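Local coordinates for protein putative cathepsin d (Ixodes ricinus, PDB 5N7Q) that probably cleaves peptide bonds as an aspartic endopeptidase of the pepsin-like A1 family, and is captured here bound to the inhibitor pepstatin A, at residues F141-M144 and M145-G148. Sequence-based numbering, arbitrary orientation. Where two conformers were deposited one is given.
Sequences FDNM and MKQG
F141 has CG opposite its backbone N (chi1 -169°) and beside its carbonyl carbon, while M145, one turn later on helix 140-146, has CG beside the backbone N and a bend at chi3 (-58°). This i to i+4 pairing is a Met-aromatic contact: SD of M145 lies 3.9 Å from CE2 of F141, well off the ring normal, and CG of M145 rests above the ring near its rim. From there the bent thioether brings CE to 3.8 Å from CA of D142, alongside that residue's side chain, a course that an unbranched, flexible chain can follow. The F141 ring also meets that of F156 edge-to-face; a flat aromatic suits this buried place in the pepsin-like fold because it can offer a face to the methionine and still pack against a second ring.

One residue further along, D142 and K146 have opposite charges, but OD2 of D142 and NZ of K146 stay 4.5 Å apart, beyond a salt bridge. Two waters fill in, each accepting from NZ and donating to an oxygen of D142: one to OD2, the other to the backbone O, which also accepts the helical bond from N of K146 at 2.9 Å. The carboxylate's direct ionic partner is R328, while the long lysine lies at the exposed surface.

N143 and Q147 meet with their amide planes almost perpendicular, NE2 of Q147 giving OD1 of N143 a weak bond of 3.0 Å. Having both donors and acceptors, the amides also tie the helix to the end of strand 98-101 and the start of strand 103-112, through hydrogen bonds from NE2 of Q147 to O of S101 and from ND2 of N143 to OE1 of Q103. After the helix, G148 is the first residue to leave helical angles, with the positive phi (66°) of a Schellman motif, easy without a side chain; its N donates to O of M145 at 3.0 Å.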
loop_
_atom_site.group_PDB
_atom_site.type_symbol
_atom_site.label_atom_id
_atom_site.label_comp_id
_atom_site.label_asym_id
_atom_site.label_seq_id
_atom_site.Cartn_x
_atom_site.Cartn_y
_atom_site.Cartn_z
ATOM N N PHE A 141 7.814 -6.748 10.160
ATOM C CA PHE A 141 7.458 -8.133 9.883
ATOM C C PHE A 141 8.677 -9.022 10.030
ATOM O O PHE A 141 8.591 -10.144 10.512
ATOM C CB PHE A 141 6.849 -8.333 8.512
ATOM C CG PHE A 141 6.228 -9.696 8.307
ATOM C CD1 PHE A 141 5.119 -10.098 9.063
ATOM C CD2 PHE A 141 6.721 -10.580 7.350
ATOM C CE1 PHE A 141 4.531 -11.344 8.890
ATOM C CE2 PHE A 141 6.124 -11.816 7.153
ATOM C CZ PHE A 141 5.012 -12.195 7.923
ATOM N N ASP A 142 9.832 -8.522 9.580
ATOM C CA ASP A 142 11.064 -9.271 9.765
ATOM C C ASP A 142 11.390 -9.543 11.234
ATOM O O ASP A 142 11.862 -10.629 11.607
ATOM C CB ASP A 142 12.204 -8.481 9.142
ATOM C CG ASP A 142 12.258 -8.661 7.652
ATOM O OD1 ASP A 142 11.356 -8.134 6.969
ATOM O OD2 ASP A 142 13.159 -9.370 7.176
ATOM N N ASN A 143 11.131 -8.542 12.068
ATOM C CA ASN A 143 11.329 -8.673 13.518
ATOM C C ASN A 143 10.336 -9.690 14.133
ATOM O O ASN A 143 10.725 -10.517 14.964
ATOM C CB ASN A 143 11.198 -7.296 14.173
ATOM C CG ASN A 143 12.079 -7.130 15.389
ATOM O OD1 ASN A 143 12.938 -7.969 15.682
ATOM N ND2 ASN A 143 11.864 -6.044 16.113
ATOM N N MET A 144 9.087 -9.681 13.671
ATOM C CA MET A 144 8.110 -10.704 14.041
ATOM C C MET A 144 8.622 -12.092 13.681
ATOM O O MET A 144 8.561 -13.015 14.516
ATOM C CB MET A 144 6.771 -10.442 13.364
ATOM C CG MET A 144 6.069 -9.215 13.908
ATOM S SD MET A 144 4.589 -8.768 12.988
ATOM C CE MET A 144 3.353 -9.731 13.839
ATOM N N MET A 145 9.132 -12.262 12.469
ATOM C CA MET A 145 9.677 -13.558 12.054
ATOM C C MET A 145 10.864 -13.984 12.905
ATOM O O MET A 145 10.939 -15.135 13.344
ATOM C CB MET A 145 10.095 -13.540 10.590
ATOM C CG MET A 145 8.917 -13.450 9.634
ATOM S SD MET A 145 9.422 -13.773 7.937
ATOM C CE MET A 145 10.649 -12.493 7.739
ATOM N N LYS A 146 11.782 -13.056 13.145
ATOM C CA LYS A 146 12.957 -13.341 14.004
ATOM C C LYS A 146 12.550 -13.810 15.399
ATOM O O LYS A 146 13.160 -14.729 15.958
ATOM C CB LYS A 146 13.829 -12.096 14.125
ATOM C CG LYS A 146 14.760 -11.853 12.961
ATOM C CD LYS A 146 15.505 -10.533 13.118
ATOM C CE LYS A 146 16.468 -10.222 11.967
ATOM N NZ LYS A 146 15.884 -10.337 10.589
ATOM N N GLN A 147 11.486 -13.211 15.937
ATOM C CA GLN A 147 10.978 -13.554 17.267
ATOM C C GLN A 147 10.009 -14.759 17.269
ATOM O O GLN A 147 9.431 -15.082 18.314
ATOM C CB GLN A 147 10.340 -12.309 17.899
ATOM C CG GLN A 147 11.388 -11.221 18.107
ATOM C CD GLN A 147 10.833 -9.892 18.578
ATOM O OE1 GLN A 147 9.959 -9.843 19.426
ATOM N NE2 GLN A 147 11.405 -8.795 18.077
ATOM N N GLY A 148 9.829 -15.381 16.095
ATOM C CA GLY A 148 9.003 -16.556 15.928
ATOM C C GLY A 148 7.530 -16.350 16.152
ATOM O O GLY A 148 6.780 -17.322 16.361
HETATM O O HOH W 1 13.607 -12.138 9.913
HETATM O O HOH W 2 15.517 -8.648 8.334
#